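PDB 5EH9: N-acyl homoserine lactonase AiiA from Bacillus thuringiensis subsp. kurstaki, which hydrolyses the lactone ring of N-acyl-L-homoserine lactones, with or without a 3-oxo group, using two zinc ions. Local coordinates for residues 8-13 with 247-252; 60-65 with 80-85; 106-111 with 128-133. All blocks are in the same frame, centred on the assembly; numbering follows the deposited sequence.

Contact 1: residues 8-13 with 247-252. Unlike the reference sequence in segment 8-13: Val-12 (reference Ile).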
loop_
_atom_site.group_PDB
_atom_site.type_symbol
_atom_site.label_atom_id
_atom_site.label_comp_id
_atom_site.label_asym_id
_atom_site.label_seq_id
_atom_site.Cartn_x
_atom_site.Cartn_y
_atom_site.Cartn_z
ATOM N N LYS A 8 10.602 -14.708 -2.775
ATOM C CA LYS A 8 11.205 -13.374 -2.603
ATOM C C LYS A 8 10.107 -12.367 -2.344
ATOM O O LYS A 8 9.075 -12.389 -3.080
ATOM C CB LYS A 8 12.016 -12.932 -3.877
ATOM C CG LYS A 8 13.097 -13.889 -4.269
ATOM C CD LYS A 8 13.913 -13.386 -5.449
ATOM C CE LYS A 8 15.014 -14.389 -5.829
ATOM N NZ LYS A 8 15.830 -13.936 -6.950
ATOM N N LEU A 9 10.407 -11.432 -1.419
ATOM C CA LEU A 9 9.607 -10.265 -1.183
ATOM C C LEU A 9 10.493 -9.020 -1.454
ATOM O O LEU A 9 11.428 -8.770 -0.716
ATOM C CB LEU A 9 9.057 -10.264 0.249
ATOM C CG LEU A 9 8.416 -8.966 0.712
ATOM C CD1 LEU A 9 7.358 -8.435 -0.221
ATOM C CD2 LEU A 9 7.905 -9.167 2.133
ATOM N N TYR A 10 10.172 -8.310 -2.546
ATOM C CA TYR A 10 10.862 -7.062 -2.915
ATOM C C TYR A 10 10.063 -5.842 -2.469
ATOM O O TYR A 10 8.874 -5.713 -2.792
ATOM C CB TYR A 10 11.025 -6.984 -4.416
ATOM C CG TYR A 10 11.933 -7.994 -5.097
ATOM C CD1 TYR A 10 13.310 -7.844 -5.089
ATOM C CD2 TYR A 10 11.421 -9.043 -5.841
ATOM C CE1 TYR A 10 14.121 -8.746 -5.747
ATOM C CE2 TYR A 10 12.245 -9.893 -6.496
ATOM C CZ TYR A 10 13.588 -9.720 -6.485
ATOM O OH TYR A 10 14.426 -10.535 -7.223
ATOM N N PHE A 11 10.785 -4.914 -1.884
ATOM C CA PHE A 11 10.295 -3.542 -1.629
ATOM C C PHE A 11 10.711 -2.680 -2.841
ATOM O O PHE A 11 11.903 -2.575 -3.122
ATOM C CB PHE A 11 10.932 -2.972 -0.378
ATOM C CG PHE A 11 10.398 -3.562 0.941
ATOM C CD1 PHE A 11 10.443 -4.893 1.191
ATOM C CD2 PHE A 11 9.906 -2.749 1.895
ATOM C CE1 PHE A 11 9.988 -5.449 2.415
ATOM C CE2 PHE A 11 9.401 -3.284 3.078
ATOM C CZ PHE A 11 9.441 -4.618 3.325
ATOM N N VAL A 12 9.728 -2.083 -3.531
ATOM C CA VAL A 12 10.044 -1.412 -4.808
ATOM C C VAL A 12 9.573 0.029 -4.672
ATOM O O VAL A 12 8.379 0.347 -4.650
ATOM C CB VAL A 12 9.291 -2.081 -5.930
ATOM C CG1 VAL A 12 9.607 -1.416 -7.259
ATOM C CG2 VAL A 12 9.592 -3.607 -5.992
ATOM N N PRO A 13 10.540 0.969 -4.547
ATOM C CA PRO A 13 10.183 2.371 -4.522
ATOM C C PRO A 13 9.374 2.807 -5.758
ATOM O O PRO A 13 9.781 2.450 -6.883
ATOM C CB PRO A 13 11.540 3.078 -4.449
ATOM C CG PRO A 13 12.462 2.071 -3.814
ATOM C CD PRO A 13 11.940 0.779 -4.336
ATOM N N ARG A 247 15.858 -2.842 3.245
ATOM C CA ARG A 247 16.448 -3.409 1.996
ATOM C C ARG A 247 15.427 -3.265 0.848
ATOM O O ARG A 247 14.287 -3.682 0.994
ATOM C CB ARG A 247 16.747 -4.911 2.169
ATOM C CG ARG A 247 17.757 -5.219 3.254
ATOM C CD ARG A 247 17.931 -6.746 3.476
ATOM N NE ARG A 247 18.891 -7.290 2.507
ATOM C CZ ARG A 247 18.850 -8.490 1.912
ATOM N NH1 ARG A 247 19.812 -8.818 1.031
ATOM N NH2 ARG A 247 17.875 -9.364 2.165
ATOM N N VAL A 248 15.872 -2.715 -0.287
ATOM C CA VAL A 248 14.999 -2.408 -1.404
ATOM C C VAL A 248 15.558 -3.086 -2.668
ATOM O O VAL A 248 16.720 -3.455 -2.690
ATOM C CB VAL A 248 14.714 -0.929 -1.660
ATOM C CG1 VAL A 248 14.136 -0.255 -0.430
ATOM C CG2 VAL A 248 15.938 -0.184 -2.212
ATOM N N PHE A 249 14.700 -3.249 -3.643
ATOM C CA PHE A 249 15.075 -3.778 -4.934
ATOM C C PHE A 249 16.434 -3.229 -5.385
ATOM O O PHE A 249 16.652 -2.039 -5.271
ATOM C CB PHE A 249 14.011 -3.438 -5.992
ATOM C CG PHE A 249 14.236 -4.170 -7.294
ATOM C CD1 PHE A 249 15.112 -3.670 -8.262
ATOM C CD2 PHE A 249 13.637 -5.342 -7.568
ATOM C CE1 PHE A 249 15.379 -4.356 -9.426
ATOM C CE2 PHE A 249 13.878 -6.034 -8.696
ATOM C CZ PHE A 249 14.764 -5.540 -9.633
ATOM N N PRO A 250 17.336 -4.119 -5.804
ATOM C CA PRO A 250 17.228 -5.534 -6.131
ATOM C C PRO A 250 17.406 -6.467 -4.938
ATOM O O PRO A 250 17.311 -7.675 -5.092
ATOM C CB PRO A 250 18.356 -5.739 -7.085
ATOM C CG PRO A 250 19.449 -4.868 -6.518
ATOM C CD PRO A 250 18.662 -3.593 -6.156
ATOM N N GLU A 251 17.643 -5.966 -3.745
ATOM C CA GLU A 251 17.626 -6.832 -2.548
ATOM C C GLU A 251 16.197 -7.267 -2.229
ATOM O O GLU A 251 15.260 -6.554 -2.613
ATOM C CB GLU A 251 18.259 -6.138 -1.344
ATOM C CG GLU A 251 19.742 -5.799 -1.603
ATOM C CD GLU A 251 20.458 -5.366 -0.380
ATOM O OE1 GLU A 251 20.038 -4.385 0.227
ATOM O OE2 GLU A 251 21.470 -6.007 -0.054
ATOM N N TYR A 252 16.080 -8.400 -1.544
ATOM C CA TYR A 252 14.781 -8.861 -1.140
ATOM C C TYR A 252 14.892 -9.496 0.226
ATOM O O TYR A 252 15.994 -9.769 0.717
ATOM C CB TYR A 252 14.240 -9.907 -2.129
ATOM C CG TYR A 252 15.157 -11.097 -2.371
ATOM C CD1 TYR A 252 16.159 -11.038 -3.339
ATOM C CD2 TYR A 252 15.024 -12.276 -1.596
ATOM C CE1 TYR A 252 16.970 -12.130 -3.582
ATOM C CE2 TYR A 252 15.866 -13.349 -1.815
ATOM C CZ TYR A 252 16.835 -13.270 -2.802
ATOM O OH TYR A 252 17.706 -14.284 -3.090
HETATM O O HOH W 1 13.385 -5.480 -0.977
#
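The Tyr-10 ring lies between two partners: CE2 of Phe-249 stands 4.0 Å over one face, CB of Tyr-252 covers the opposite face, and the carbonyl oxygens of Pro-250 and Glu-251 meet its edge, 3.4 Å from Tyr-10 CE1 and CD1 respectively. The Phe-249 ring leans at 47°, neither stacked on Tyr-10 nor edge-to-face, whereas the Tyr-252 ring turns an edge toward the face of Tyr-10 in an offset T-shaped pair. One face of Tyr-252 carries the extended chain of Lys-8, whose CD sits 3.7 Å from the ring centroid, almost on the normal, as a CH-pi contact. Chi1 of Tyr-252, 55°, swings its ring between backbone N and carbonyl carbon, against that lysine chain. This aromatic cluster fastens the C-terminal tail to strand 8-20 of the seven-stranded sheet of the metallo-beta-lactamase fold, whose strand 33-45 pairs with Lys-8, Tyr-10 and Val-12. The tail bonds to the residues between, Leu-9 (to Ile-253) and Phe-11: Phe-249 N gives an almost straight bond of 2.9 Å to Phe-11 O. A water accepts from Phe-11 N, at 2.8 Å, and donates to the carbonyls of Arg-247 and Glu-251. The Phe-11 ring meets Tyr-41 and Phe-235 edge-to-face.

Contact 2: residues 60-65 with 80-85. With GOL (glycerol), chain H.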
loop_
_atom_site.group_PDB
_atom_site.type_symbol
_atom_site.label_atom_id
_atom_site.label_comp_id
_atom_site.label_asym_id
_atom_site.label_seq_id
_atom_site.Cartn_x
_atom_site.Cartn_y
_atom_site.Cartn_z
ATOM N N ALA A 60 -0.260 12.536 -11.871
ATOM C CA ALA A 60 0.717 13.048 -10.900
ATOM C C ALA A 60 2.128 13.227 -11.479
ATOM O O ALA A 60 3.000 13.824 -10.804
ATOM C CB ALA A 60 0.777 12.084 -9.716
ATOM N N VAL A 61 2.376 12.717 -12.700
ATOM C CA VAL A 61 3.720 12.754 -13.274
ATOM C C VAL A 61 4.067 14.235 -13.521
ATOM O O VAL A 61 3.339 14.969 -14.206
ATOM C CB VAL A 61 3.793 11.970 -14.581
ATOM C CG1 VAL A 61 5.088 12.241 -15.319
ATOM C CG2 VAL A 61 3.682 10.465 -14.327
ATOM N N ASN A 62 5.170 14.695 -12.915
ATOM C CA ASN A 62 5.688 16.015 -13.078
ATOM C C ASN A 62 4.621 17.030 -12.760
ATOM O O ASN A 62 4.507 18.071 -13.458
ATOM C CB ASN A 62 6.248 16.221 -14.477
ATOM C CG ASN A 62 7.468 15.334 -14.757
ATOM O OD1 ASN A 62 8.326 15.107 -13.890
ATOM N ND2 ASN A 62 7.562 14.849 -15.972
ATOM N N ASN A 63 3.843 16.745 -11.739
ATOM C CA ASN A 63 2.671 17.564 -11.407
ATOM C C ASN A 63 2.453 17.588 -9.880
ATOM O O ASN A 63 1.471 17.025 -9.334
ATOM C CB ASN A 63 1.431 17.071 -12.160
ATOM C CG ASN A 63 0.247 17.990 -12.009
ATOM O OD1 ASN A 63 0.398 19.195 -11.715
ATOM N ND2 ASN A 63 -0.942 17.451 -12.271
ATOM N N GLU A 64 3.385 18.237 -9.208
ATOM C CA GLU A 64 3.294 18.437 -7.767
ATOM C C GLU A 64 1.996 19.136 -7.341
ATOM O O GLU A 64 1.500 18.932 -6.228
ATOM C CB GLU A 64 4.493 19.252 -7.270
ATOM C CG GLU A 64 5.741 18.453 -7.358
ATOM C CD GLU A 64 7.031 19.178 -7.218
ATOM O OE1 GLU A 64 7.149 20.456 -7.102
ATOM O OE2 GLU A 64 7.952 18.366 -7.327
ATOM N N GLY A 65 1.491 20.000 -8.218
ATOM C CA GLY A 65 0.252 20.734 -8.023
ATOM C C GLY A 65 -1.032 19.995 -8.394
ATOM O O GLY A 65 -2.092 20.633 -8.578
ATOM N N MET A 80 6.523 12.427 -8.440
ATOM C CA MET A 80 6.454 11.350 -9.370
ATOM C C MET A 80 6.992 11.806 -10.725
ATOM O O MET A 80 6.549 12.803 -11.243
ATOM C CB MET A 80 5.038 10.843 -9.551
ATOM C CG MET A 80 4.852 9.597 -10.363
ATOM S SD MET A 80 3.132 9.434 -10.900
ATOM C CE MET A 80 3.263 7.912 -11.788
ATOM N N THR A 81 7.946 11.031 -11.264
ATOM C CA THR A 81 8.479 11.245 -12.584
ATOM C C THR A 81 7.925 10.179 -13.523
ATOM O O THR A 81 7.323 9.222 -13.074
ATOM C CB THR A 81 10.015 11.177 -12.590
ATOM O OG1 THR A 81 10.470 9.830 -12.313
ATOM C CG2 THR A 81 10.603 12.096 -11.638
ATOM N N GLU A 82 8.275 10.255 -14.803
ATOM C CA GLU A 82 7.839 9.281 -15.796
ATOM C C GLU A 82 8.334 7.894 -15.408
ATOM O O GLU A 82 7.627 6.915 -15.645
ATOM C CB GLU A 82 8.342 9.600 -17.233
ATOM C CG GLU A 82 7.627 10.877 -17.790
ATOM C CD GLU A 82 6.212 10.732 -18.429
ATOM O OE1 GLU A 82 5.643 11.777 -18.988
ATOM O OE2 GLU A 82 5.668 9.591 -18.366
ATOM N N GLU A 83 9.499 7.837 -14.789
ATOM C CA GLU A 83 10.118 6.567 -14.424
ATOM C C GLU A 83 9.299 5.846 -13.327
ATOM O O GLU A 83 9.449 4.613 -13.174
ATOM C CB GLU A 83 11.551 6.785 -13.890
ATOM C CG GLU A 83 12.527 7.088 -14.991
ATOM C CD GLU A 83 13.924 7.328 -14.487
ATOM O OE1 GLU A 83 14.834 7.443 -15.390
ATOM O OE2 GLU A 83 14.086 7.433 -13.227
ATOM N N ASP A 84 8.494 6.579 -12.585
ATOM C CA ASP A 84 7.755 5.999 -11.415
ATOM C C ASP A 84 6.413 5.469 -11.812
ATOM O O ASP A 84 5.686 4.939 -10.974
ATOM C CB ASP A 84 7.599 7.037 -10.376
ATOM C CG ASP A 84 8.886 7.541 -9.790
ATOM O OD1 ASP A 84 9.798 6.760 -9.595
ATOM O OD2 ASP A 84 8.996 8.794 -9.571
ATOM N N ARG A 85 6.026 5.530 -13.086
ATOM C CA ARG A 85 4.803 4.912 -13.555
ATOM C C ARG A 85 4.962 3.417 -13.434
ATOM O O ARG A 85 5.999 2.852 -13.827
ATOM C CB ARG A 85 4.485 5.238 -15.004
ATOM C CG ARG A 85 4.300 6.734 -15.299
ATOM C CD ARG A 85 4.397 7.064 -16.688
ATOM N NE ARG A 85 3.183 6.773 -17.345
ATOM C CZ ARG A 85 2.511 7.572 -18.223
ATOM N NH1 ARG A 85 2.856 8.801 -18.562
ATOM N NH2 ARG A 85 1.401 7.116 -18.670
HETATM C C1 GOL H . 8.554 15.155 -9.938
HETATM O O1 GOL H . 7.394 15.928 -10.232
HETATM C C2 GOL H . 9.418 16.000 -9.022
HETATM O O2 GOL H . 8.556 16.057 -7.938
HETATM C C3 GOL H . 10.814 15.401 -8.730
HETATM O O3 GOL H . 10.912 14.803 -7.439
HETATM O O HOH W 2 4.948 14.853 -9.266
HETATM O O HOH W 3 9.734 12.784 -15.779
#
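Asn-62, a non-glycine residue with positive phi (55°) at the third position of the type II beta turn from Ala-60 to Asn-63, donates its backbone N-H to Met-80 O, N to O 2.9 Å, in an almost straight bond. The contact joins two loops of the metallo-beta-lactamase fold, one following strand 48-52, the other leading from edge strand 76-79 into helix 86-93. Val-61, at the turn's second position, puts its two methyls on different partners: CG2 on the thioether of Met-80, CG1 against the carboxylate end of Glu-82. Met-80 is extended, with CG opposite its backbone N (chi1 -172°), which carries SD to 3.6 Å from Val-61 CG2 and brings it against Ala-60 CB as well. Glu-82, bent at chi2, lays CD 3.6 Å from Val-61 CG1; the two side chains cross at about a right angle. Arg-85 holds that carboxylate through a salt bridge, NH1 to OE2 at 2.9 Å on the syn side, while its own CG touches Val-61 CG2. One water accepts from Met-80 N and links it to Ala-60 O; a second accepts from both Asn-62 ND2 and Glu-82 N. The Glu-64 carboxylate pairs with Lys-79. Within 80-85, Asp-84 OD2 takes the Thr-81 N-H on its anti side, N to OD2 3.0 Å, 31° out of the carboxylate plane.

Contact 3: residues 106-111 with 128-133. With ZN (zinc ion), chain C; ZN (zinc ion), chain B.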
loop_
_atom_site.group_PDB
_atom_site.type_symbol
_atom_site.label_atom_id
_atom_site.label_comp_id
_atom_site.label_asym_id
_atom_site.label_seq_id
_atom_site.Cartn_x
_atom_site.Cartn_y
_atom_site.Cartn_z
ATOM N N SER A 106 -4.019 -2.694 -1.361
ATOM C CA SER A 106 -4.166 -2.508 0.076
ATOM C C SER A 106 -5.395 -1.625 0.319
ATOM O O SER A 106 -6.176 -1.831 1.263
ATOM C CB SER A 106 -2.924 -1.882 0.652
ATOM O OG SER A 106 -2.695 -0.577 0.137
ATOM N N HIS A 107 -5.522 -0.565 -0.503
ATOM C CA HIS A 107 -6.628 0.322 -0.466
ATOM C C HIS A 107 -6.550 1.173 -1.777
ATOM O O HIS A 107 -5.622 0.954 -2.542
ATOM C CB HIS A 107 -6.654 1.200 0.778
ATOM C CG HIS A 107 -5.487 2.064 1.050
ATOM N ND1 HIS A 107 -4.185 1.644 1.061
ATOM C CD2 HIS A 107 -5.454 3.391 1.428
ATOM C CE1 HIS A 107 -3.403 2.624 1.471
ATOM N NE2 HIS A 107 -4.152 3.706 1.674
ATOM N N LEU A 108 -7.526 2.013 -1.973
ATOM C CA LEU A 108 -7.665 2.725 -3.247
ATOM C C LEU A 108 -7.307 4.180 -3.185
ATOM O O LEU A 108 -7.642 4.949 -4.112
ATOM C CB LEU A 108 -9.040 2.468 -3.893
ATOM C CG LEU A 108 -9.393 0.981 -4.223
ATOM C CD1 LEU A 108 -10.828 0.890 -4.662
ATOM C CD2 LEU A 108 -8.382 0.384 -5.216
ATOM N N HIS A 109 -6.571 4.606 -2.192
ATOM C CA HIS A 109 -5.912 5.913 -2.197
ATOM C C HIS A 109 -5.043 6.045 -3.412
ATOM O O HIS A 109 -4.476 5.106 -3.929
ATOM C CB HIS A 109 -5.148 6.168 -0.922
ATOM C CG HIS A 109 -6.056 6.425 0.255
ATOM N ND1 HIS A 109 -5.573 6.491 1.564
ATOM C CD2 HIS A 109 -7.378 6.655 0.338
ATOM C CE1 HIS A 109 -6.592 6.738 2.387
ATOM N NE2 HIS A 109 -7.686 6.794 1.678
ATOM N N PHE A 110 -4.838 7.292 -3.835
ATOM C CA PHE A 110 -4.119 7.578 -5.108
ATOM C C PHE A 110 -2.727 7.085 -5.166
ATOM O O PHE A 110 -2.186 6.814 -6.255
ATOM C CB PHE A 110 -4.241 9.051 -5.493
ATOM C CG PHE A 110 -3.143 9.880 -4.938
ATOM C CD1 PHE A 110 -3.043 10.166 -3.586
ATOM C CD2 PHE A 110 -2.169 10.287 -5.748
ATOM C CE1 PHE A 110 -1.954 10.854 -3.092
ATOM C CE2 PHE A 110 -1.135 11.117 -5.282
ATOM C CZ PHE A 110 -0.998 11.329 -3.933
ATOM N N ASP A 111 -2.062 7.027 -3.965
ATOM C CA ASP A 111 -0.734 6.527 -3.866
ATOM C C ASP A 111 -0.544 5.023 -3.786
ATOM O O ASP A 111 0.562 4.537 -3.747
ATOM C CB ASP A 111 0.038 7.231 -2.707
ATOM C CG ASP A 111 -0.638 7.025 -1.325
ATOM O OD1 ASP A 111 -1.886 7.231 -1.284
ATOM O OD2 ASP A 111 0.087 6.720 -0.351
ATOM N N ARG A 128 -14.352 -5.304 -0.397
ATOM C CA ARG A 128 -15.612 -4.742 -0.732
ATOM C C ARG A 128 -15.875 -3.400 -0.118
ATOM O O ARG A 128 -16.372 -2.500 -0.834
ATOM C CB ARG A 128 -16.726 -5.727 -0.293
ATOM C CG ARG A 128 -18.082 -5.272 -0.710
ATOM C CD ARG A 128 -19.143 -6.306 -0.420
ATOM N NE ARG A 128 -18.858 -7.584 -1.121
ATOM C CZ ARG A 128 -19.208 -7.847 -2.380
ATOM N NH1 ARG A 128 -18.891 -9.076 -2.888
ATOM N NH2 ARG A 128 -19.935 -6.988 -3.035
ATOM N N THR A 129 -15.516 -3.194 1.125
ATOM C CA THR A 129 -15.796 -1.920 1.781
ATOM C C THR A 129 -14.925 -0.798 1.195
ATOM O O THR A 129 -15.307 0.329 1.243
ATOM C CB THR A 129 -15.630 -2.033 3.308
ATOM O OG1 THR A 129 -14.401 -2.675 3.568
ATOM C CG2 THR A 129 -16.786 -2.835 3.959
ATOM N N GLU A 130 -13.760 -1.154 0.674
ATOM C CA GLU A 130 -12.920 -0.163 0.021
ATOM C C GLU A 130 -13.475 0.221 -1.345
ATOM O O GLU A 130 -13.557 1.393 -1.725
ATOM C CB GLU A 130 -11.494 -0.697 -0.137
ATOM C CG GLU A 130 -10.527 0.368 -0.625
ATOM C CD GLU A 130 -10.203 1.499 0.330
ATOM O OE1 GLU A 130 -10.545 1.355 1.545
ATOM O OE2 GLU A 130 -9.650 2.506 -0.102
ATOM N N TYR A 131 -13.827 -0.806 -2.135
ATOM C CA TYR A 131 -14.439 -0.595 -3.461
ATOM C C TYR A 131 -15.684 0.304 -3.311
ATOM O O TYR A 131 -15.871 1.277 -4.071
ATOM C CB TYR A 131 -14.770 -1.963 -4.056
ATOM C CG TYR A 131 -15.342 -1.908 -5.416
ATOM C CD1 TYR A 131 -14.507 -1.847 -6.533
ATOM C CD2 TYR A 131 -16.662 -1.825 -5.572
ATOM C CE1 TYR A 131 -15.059 -1.821 -7.765
ATOM C CE2 TYR A 131 -17.223 -1.742 -6.810
ATOM C CZ TYR A 131 -16.409 -1.760 -7.887
ATOM O OH TYR A 131 -16.928 -1.604 -9.199
ATOM N N GLU A 132 -16.574 -0.072 -2.358
ATOM C CA GLU A 132 -17.770 0.700 -2.120
ATOM C C GLU A 132 -17.464 2.156 -1.807
ATOM O O GLU A 132 -18.152 3.083 -2.270
ATOM C CB GLU A 132 -18.548 0.062 -0.952
ATOM C CG GLU A 132 -19.288 -1.201 -1.289
ATOM C CD GLU A 132 -19.911 -1.883 -0.015
ATOM O OE1 GLU A 132 -20.588 -2.881 -0.240
ATOM O OE2 GLU A 132 -19.703 -1.438 1.194
ATOM N N ALA A 133 -16.489 2.369 -0.944
ATOM C CA ALA A 133 -16.139 3.718 -0.525
ATOM C C ALA A 133 -15.651 4.502 -1.726
ATOM O O ALA A 133 -15.961 5.703 -1.868
ATOM C CB ALA A 133 -15.048 3.637 0.543
HETATM ZN ZN ZN C . -3.728 5.667 2.299
HETATM ZN ZN ZN B . -0.486 5.602 1.515
HETATM O O HOH W 4 -2.204 6.668 1.513
#
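His-107 and Glu-130 bring the two backbones nearest, their CA atoms 6.3 Å apart, where the loop leading into helix 110-113 passes the first turn of helix 128-134. The Glu-130 chain leaves away from its own backbone N (chi1 -172°), then bends at chi2, bringing OE2 to the Leu-108 N-H, N to OE2 2.9 Å at 170°. By holding the N-H between the two zinc-binding histidines, Glu-130 probably acts as a second-shell residue. The donor stands above the carboxylate plane, 37° out of it, and OE2 also lies 3.4 Å from His-107 CB. Tyr-140 bonds to OE2 and Ser-173 to OE1, satisfying both oxygens of this buried carboxylate. The Leu-108 and Glu-130 side chains lie alongside, running opposite ways, CG to CG at 3.8 Å. Residues 107-111 belong to the HxHxDH zinc motif of the superfamily: His-107 NE2 and His-109 ND1 bind one zinc, Asp-111 OD2 the other, and a water bridges the metals while donating to Asp-111 OD1. Ser-106 OG, itself bonded to Asp-53, takes the N-H of His-107 ND1 at 2.8 Å, which, with the zinc on NE2, holds the ring's rotation. Around them, Leu-108 packs on Ala-113 of helix 110-113, Tyr-131 on Ile-153 of strand 151-154, and Phe-110 on strand 76-79.

From the N terminus the chain first lays down residues 8-13, whose partner comes only at residues 247-252; contact 1 thus closes a loop of 233 intervening residues, with both other contacts nested inside it. Contact 2 closes a short loop that holds strand 76-79, and contact 3 follows in series, spanning the end of helix 110-113 and strand 124-127; none of them cross. Contact 1 ties the C-terminal tail to the seven-stranded sheet, contact 2 joins loops at the sheet's 76-79 edge, and contact 3 sets helix 128-134 against the zinc-binding loop. Contacts 1 and 3 lie on opposite sides of the chain's centre, their own centres about 24 Å apart.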